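SG7.AF (Anopheles freeborni, PDB 6XL7) inhibits the alternative pathway of host complement as a mosquito salivary protein, blocking the activated C3 convertase C3bBb while leaving the classical pathway unaffected. Local coordinates at residues Thr20-Tyr25 against Asn85-Asp90; Asp60-Lys65 against Gly104-Glu109. All blocks are in the same frame, centred on the assembly; numbering follows the deposited sequence. Where two conformers were deposited one is given.

Interaction 1: Thr20-Tyr25 against Asn85-Asp90; sequences TRKSVY and NQYSVD. With SO4 (sulfate ion), chain C; SO4 (sulfate ion), chain D.
Lys-22 and Tyr-87 meet through carbon alone: CG of Lys-22 approaches CD1 of the Tyr-87 ring obliquely, at 4.5 Å. The lysine CG is anti to its own carbonyl carbon (chi1 -70°), and a bend at chi2 (-76°) carries CD past a sulfate, 3.2 Å from its O1. Beside this pair the two valines touch by one methyl each, Val-24 CG2 to Val-89 CG2 at 4.3 Å. No hydrogen bond crosses between the segments, so the junction is a light, apolar surface contact.

Several polar groups bind outside the contact. The same sulfate, probably from the crystallisation liquor, offers O2 to both the backbone N and the OG of Ser-23, at the first turn of the helix for which Lys-22 holds the N-cap position. A second sulfate lies at the edge of the Arg-21 guanidinium, gripped by two nearly straight bonds: NE to O4 at 2.8 Å and NH2 to O2 at 2.7 Å. Arg-21 NH1 makes a salt bridge to Glu-71. Across the contact, residues 85-88 form a type II turn in which Ser-88 OG donates to Asn-85 O at 2.7 Å, in the carbonyl plane; Ser-88 also N-caps its helix, its OG reaching the backbone N of Cys-91.

The contact thus brings together the N-terminal ends of helices 23-46 and 89-113. Helix 56-77 lines it as well: Phe-77 packs against Lys-22 and Val-24, and Tyr-74 touches Tyr-87. Leu-92 of helix 89-113 lies against Val-24.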
loop_
_atom_site.group_PDB
_atom_site.type_symbol
_atom_site.label_atom_id
_atom_site.label_comp_id
_atom_site.label_asym_id
_atom_site.label_seq_id
_atom_site.Cartn_x
_atom_site.Cartn_y
_atom_site.Cartn_z
ATOM N N THR A 20 -14.505 -9.272 -4.623
ATOM C CA THR A 20 -15.891 -9.065 -5.019
ATOM C C THR A 20 -16.173 -7.629 -5.456
ATOM O O THR A 20 -17.251 -7.365 -6.006
ATOM C CB THR A 20 -16.859 -9.479 -3.902
ATOM O OG1 THR A 20 -16.763 -8.558 -2.808
ATOM C CG2 THR A 20 -16.546 -10.892 -3.407
ATOM N N ARG A 21 -15.236 -6.708 -5.238
ATOM C CA ARG A 21 -15.423 -5.318 -5.624
ATOM C C ARG A 21 -15.202 -5.143 -7.128
ATOM O O ARG A 21 -14.636 -6.010 -7.801
ATOM C CB ARG A 21 -14.502 -4.423 -4.799
ATOM C CG ARG A 21 -14.872 -4.420 -3.316
ATOM C CD ARG A 21 -13.824 -3.759 -2.427
ATOM N NE ARG A 21 -14.387 -3.532 -1.100
ATOM C CZ ARG A 21 -13.728 -2.982 -0.084
ATOM N NH1 ARG A 21 -12.461 -2.607 -0.236
ATOM N NH2 ARG A 21 -14.352 -2.797 1.075
ATOM N N LYS A 22 -15.680 -4.013 -7.656
ATOM C CA LYS A 22 -15.668 -3.795 -9.101
ATOM C C LYS A 22 -14.240 -3.802 -9.630
ATOM O O LYS A 22 -13.330 -3.248 -9.010
ATOM C CB LYS A 22 -16.331 -2.461 -9.442
ATOM C CG LYS A 22 -17.840 -2.411 -9.227
ATOM C CD LYS A 22 -18.586 -3.149 -10.328
ATOM C CE LYS A 22 -20.078 -2.839 -10.290
ATOM N NZ LYS A 22 -20.808 -3.449 -11.439
ATOM N N SER A 23 -14.058 -4.419 -10.798
ATOM C CA SER A 23 -12.713 -4.563 -11.358
ATOM C C SER A 23 -12.064 -3.212 -11.635
ATOM O O SER A 23 -10.842 -3.073 -11.486
ATOM C CB SER A 23 -12.761 -5.408 -12.634
ATOM O OG SER A 23 -13.237 -6.710 -12.356
ATOM N N VAL A 24 -12.837 -2.212 -12.051
ATOM C CA VAL A 24 -12.224 -0.915 -12.327
ATOM C C VAL A 24 -11.611 -0.329 -11.058
ATOM O O VAL A 24 -10.526 0.267 -11.093
ATOM C CB VAL A 24 -13.210 0.044 -13.025
ATOM C CG1 VAL A 24 -14.364 0.449 -12.106
ATOM C CG2 VAL A 24 -12.473 1.264 -13.554
ATOM N N TYR A 25 -12.282 -0.511 -9.919
ATOM C CA TYR A 25 -11.715 -0.073 -8.650
ATOM C C TYR A 25 -10.499 -0.916 -8.271
ATOM O O TYR A 25 -9.460 -0.376 -7.866
ATOM C CB TYR A 25 -12.785 -0.094 -7.545
ATOM C CG TYR A 25 -12.150 -0.259 -6.190
ATOM C CD1 TYR A 25 -11.625 0.834 -5.507
ATOM C CD2 TYR A 25 -12.010 -1.520 -5.621
ATOM C CE1 TYR A 25 -10.985 0.667 -4.284
ATOM C CE2 TYR A 25 -11.368 -1.692 -4.409
ATOM C CZ TYR A 25 -10.867 -0.595 -3.750
ATOM O OH TYR A 25 -10.231 -0.743 -2.540
ATOM N N ASN A 85 -22.704 9.272 -9.845
ATOM C CA ASN A 85 -23.330 7.984 -9.560
ATOM C C ASN A 85 -22.337 7.072 -8.859
ATOM O O ASN A 85 -21.167 6.989 -9.239
ATOM C CB ASN A 85 -23.794 7.313 -10.853
ATOM C CG ASN A 85 -24.950 8.036 -11.500
ATOM O OD1 ASN A 85 -25.576 8.903 -10.892
ATOM N ND2 ASN A 85 -25.253 7.669 -12.736
ATOM N N GLN A 86 -22.797 6.392 -7.816
ATOM C CA GLN A 86 -21.881 5.556 -7.059
ATOM C C GLN A 86 -21.338 4.430 -7.935
ATOM O O GLN A 86 -22.004 3.953 -8.861
ATOM C CB GLN A 86 -22.560 5.046 -5.787
ATOM C CG GLN A 86 -22.971 6.219 -4.888
ATOM C CD GLN A 86 -23.410 5.812 -3.499
ATOM O OE1 GLN A 86 -23.823 4.679 -3.266
ATOM N NE2 GLN A 86 -23.324 6.751 -2.563
ATOM N N TYR A 87 -20.092 4.039 -7.664
ATOM C CA TYR A 87 -19.365 3.006 -8.399
ATOM C C TYR A 87 -18.937 3.464 -9.791
ATOM O O TYR A 87 -18.502 2.639 -10.605
ATOM C CB TYR A 87 -20.114 1.663 -8.457
ATOM C CG TYR A 87 -20.622 1.171 -7.112
ATOM C CD1 TYR A 87 -19.860 0.318 -6.331
ATOM C CD2 TYR A 87 -21.867 1.558 -6.628
ATOM C CE1 TYR A 87 -20.318 -0.141 -5.108
ATOM C CE2 TYR A 87 -22.330 1.114 -5.399
ATOM C CZ TYR A 87 -21.548 0.263 -4.644
ATOM O OH TYR A 87 -22.000 -0.193 -3.423
ATOM N N SER A 88 -19.009 4.762 -10.081
ATOM C CA SER A 88 -18.660 5.257 -11.407
ATOM C C SER A 88 -17.167 5.556 -11.508
ATOM O O SER A 88 -16.472 5.762 -10.511
ATOM C CB SER A 88 -19.436 6.531 -11.746
ATOM O OG SER A 88 -19.091 7.579 -10.855
ATOM N N VAL A 89 -16.693 5.616 -12.753
ATOM C CA VAL A 89 -15.325 6.043 -13.024
ATOM C C VAL A 89 -15.090 7.458 -12.506
ATOM O O VAL A 89 -14.003 7.776 -12.005
ATOM C CB VAL A 89 -15.025 5.916 -14.530
ATOM C CG1 VAL A 89 -13.715 6.608 -14.890
ATOM C CG2 VAL A 89 -14.967 4.443 -14.928
ATOM N N ASP A 90 -16.109 8.323 -12.586
ATOM C CA ASP A 90 -15.939 9.685 -12.086
ATOM C C ASP A 90 -15.731 9.707 -10.575
ATOM O O ASP A 90 -14.886 10.459 -10.077
ATOM C CB ASP A 90 -17.109 10.573 -12.513
ATOM C CG ASP A 90 -17.096 10.888 -14.006
ATOM O OD1 ASP A 90 -15.996 10.947 -14.593
ATOM O OD2 ASP A 90 -18.187 11.091 -14.578
HETATM S S SO4 C . -16.896 -6.050 -12.718
HETATM O O1 SO4 C . -16.999 -4.593 -12.742
HETATM O O2 SO4 C . -16.068 -6.465 -11.588
HETATM O O3 SO4 C . -16.288 -6.508 -13.968
HETATM O O4 SO4 C . -18.230 -6.627 -12.573
HETATM S S SO4 D . -17.761 -4.166 0.512
HETATM O O1 SO4 D . -18.278 -5.451 0.984
HETATM O O2 SO4 D . -16.853 -3.616 1.517
HETATM O O3 SO4 D . -18.879 -3.248 0.314
HETATM O O4 SO4 D . -17.059 -4.366 -0.755
#

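Interaction 2: Asp60-Lys65 against Gly104-Glu109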
loop_
_atom_site.group_PDB
_atom_site.type_symbol
_atom_site.label_atom_id
_atom_site.label_comp_id
_atom_site.label_asym_id
_atom_site.label_seq_id
_atom_site.Cartn_x
_atom_site.Cartn_y
_atom_site.Cartn_z
ATOM N N ASP A 60 4.275 -4.134 10.179
ATOM C CA ASP A 60 2.884 -4.293 10.599
ATOM C C ASP A 60 2.112 -2.986 10.460
ATOM O O ASP A 60 0.949 -2.984 10.032
ATOM C CB ASP A 60 2.834 -4.753 12.055
ATOM C CG ASP A 60 3.274 -6.200 12.244
ATOM O OD1 ASP A 60 3.444 -6.926 11.241
ATOM O OD2 ASP A 60 3.450 -6.615 13.416
ATOM N N ARG A 61 2.744 -1.863 10.819
ATOM C CA ARG A 61 2.093 -0.562 10.674
ATOM C C ARG A 61 1.841 -0.229 9.216
ATOM O O ARG A 61 0.828 0.403 8.889
ATOM C CB ARG A 61 2.923 0.546 11.319
ATOM C CG ARG A 61 2.924 0.522 12.821
ATOM C CD ARG A 61 3.469 1.820 13.398
ATOM N NE ARG A 61 4.860 2.053 13.017
ATOM C CZ ARG A 61 5.908 1.623 13.713
ATOM N NH1 ARG A 61 5.727 0.931 14.832
ATOM N NH2 ARG A 61 7.139 1.886 13.291
ATOM N N MET A 62 2.746 -0.617 8.319
ATOM C CA MET A 62 2.475 -0.381 6.909
ATOM C C MET A 62 1.202 -1.087 6.475
ATOM O O MET A 62 0.390 -0.519 5.738
ATOM C CB MET A 62 3.646 -0.849 6.057
ATOM C CG MET A 62 3.446 -0.492 4.601
ATOM S SD MET A 62 4.652 -1.178 3.463
ATOM C CE MET A 62 4.072 -2.863 3.349
ATOM N N VAL A 63 0.996 -2.319 6.939
ATOM C CA VAL A 63 -0.186 -3.078 6.541
ATOM C C VAL A 63 -1.461 -2.375 6.997
ATOM O O VAL A 63 -2.390 -2.178 6.207
ATOM C CB VAL A 63 -0.104 -4.519 7.074
ATOM C CG1 VAL A 63 -1.398 -5.262 6.828
ATOM C CG2 VAL A 63 1.069 -5.249 6.431
ATOM N N THR A 64 -1.537 -1.996 8.276
ATOM C CA THR A 64 -2.776 -1.383 8.759
ATOM C C THR A 64 -3.001 -0.025 8.113
ATOM O O THR A 64 -4.134 0.302 7.740
ATOM C CB THR A 64 -2.797 -1.272 10.284
ATOM O OG1 THR A 64 -1.728 -0.426 10.721
ATOM C CG2 THR A 64 -2.676 -2.641 10.939
ATOM N N LYS A 65 -1.939 0.765 7.938
ATOM C CA LYS A 65 -2.096 2.078 7.324
ATOM C C LYS A 65 -2.609 1.957 5.898
ATOM O O LYS A 65 -3.521 2.690 5.491
ATOM C CB LYS A 65 -0.781 2.859 7.360
ATOM C CG LYS A 65 -0.385 3.352 8.744
ATOM C CD LYS A 65 0.999 3.994 8.715
ATOM C CE LYS A 65 1.345 4.604 10.063
ATOM N NZ LYS A 65 2.677 5.282 10.048
ATOM N N GLY A 104 1.866 7.370 -0.772
ATOM C CA GLY A 104 3.211 7.916 -0.822
ATOM C C GLY A 104 3.709 8.357 0.539
ATOM O O GLY A 104 4.893 8.203 0.859
ATOM N N GLU A 105 2.817 8.907 1.360
ATOM C CA GLU A 105 3.198 9.289 2.715
ATOM C C GLU A 105 3.532 8.058 3.546
ATOM O O GLU A 105 4.501 8.068 4.317
ATOM C CB GLU A 105 2.084 10.113 3.361
ATOM C CG GLU A 105 1.847 11.438 2.659
ATOM C CD GLU A 105 0.659 12.202 3.220
ATOM O OE1 GLU A 105 0.464 13.370 2.825
ATOM O OE2 GLU A 105 -0.072 11.633 4.055
ATOM N N ILE A 106 2.765 6.983 3.374
ATOM C CA ILE A 106 3.085 5.721 4.038
ATOM C C ILE A 106 4.460 5.225 3.610
ATOM O O ILE A 106 5.229 4.714 4.433
ATOM C CB ILE A 106 1.980 4.675 3.799
ATOM C CG1 ILE A 106 0.681 5.088 4.508
ATOM C CG2 ILE A 106 2.439 3.301 4.279
ATOM C CD1 ILE A 106 -0.537 4.326 4.000
ATOM N N ARG A 107 4.806 5.380 2.327
ATOM C CA ARG A 107 6.132 4.970 1.871
ATOM C C ARG A 107 7.221 5.694 2.650
ATOM O O ARG A 107 8.160 5.065 3.154
ATOM C CB ARG A 107 6.294 5.232 0.367
ATOM C CG ARG A 107 7.701 4.874 -0.160
ATOM C CD ARG A 107 7.957 5.332 -1.597
ATOM N NE ARG A 107 7.755 6.769 -1.779
ATOM C CZ ARG A 107 6.717 7.305 -2.418
ATOM N NH1 ARG A 107 5.781 6.524 -2.949
ATOM N NH2 ARG A 107 6.617 8.626 -2.529
ATOM N N GLY A 108 7.111 7.016 2.766
ATOM C CA GLY A 108 8.129 7.770 3.481
ATOM C C GLY A 108 8.222 7.380 4.944
ATOM O O GLY A 108 9.319 7.263 5.499
ATOM N N GLU A 109 7.077 7.167 5.588
ATOM C CA GLU A 109 7.085 6.765 6.991
ATOM C C GLU A 109 7.713 5.389 7.161
ATOM O O GLU A 109 8.523 5.174 8.073
ATOM C CB GLU A 109 5.655 6.780 7.537
ATOM C CG GLU A 109 5.013 8.165 7.536
ATOM C CD GLU A 109 3.494 8.134 7.531
ATOM O OE1 GLU A 109 2.898 7.053 7.727
ATOM O OE2 GLU A 109 2.891 9.210 7.327
#
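Ile-106 reaches across to residues 60-65 of helix 56-77 with two branches. Its CD1 lies against the root of Lys-65, 3.7 Å from CB, while its CG2 methyl touches Met-62 CG at 3.9 Å. The isoleucine branches so that CG1 is anti to the carbonyl carbon (chi1 -68°) and CG2 anti to the backbone N, which divides the two methyls between the two neighbours. Met-62 and Ile-106 cross at about a right angle; the methionine chain leads its sulfur away from the other helix, and a bend at chi3 sets CE.

Lys-65, extended beyond CG, runs back past Ile-106 toward the N-terminal side of its own helix and places NZ 2.9 Å from Glu-109 OE1, a hydrogen-bonded salt bridge. The ammonium meets that oxygen from above the carboxylate, 42° out of its plane. The carbon stem of the same lysine covers part of Ile-106, so one side chain serves both the apolar and the charged part of the contact, with the ion pair at its more exposed side.

The two segments run almost antiparallel, at 170°, with their axes 10.4 Å apart, as expected for neighbouring helices of an antiparallel bundle. Their CA atoms come closest at Met-62 and Ile-106. Around this point the bundle core closes in: Leu-37 and Leu-41 of helix 23-46 pack on Ile-106 and Met-62 respectively, Val-66 and Val-69 of helix 56-77 add to the cover of Ile-106, and Thr-11 and Phe-12 of helix 2-13 lie against Met-62.

How the interactions relate
From the N terminus, helix 2-13 leads through a connection to residues 20-25, where helix 23-46 starts; helix 56-77 with residues 60-65 follows, then the turn at 85-88 leads into helix 89-113, which carries 104-109. Interaction 1 closes a loop of 59 residues that includes most of helix 23-46 and all of helix 56-77; interaction 2 closes a shorter one of 38. The two loops cross, since the segments alternate along the chain. Their centres lie 25 Å apart and they do not touch, but both use helix 89-113: interaction 1 ties its start to helix 23-46, and interaction 2 ties a later portion to helix 56-77.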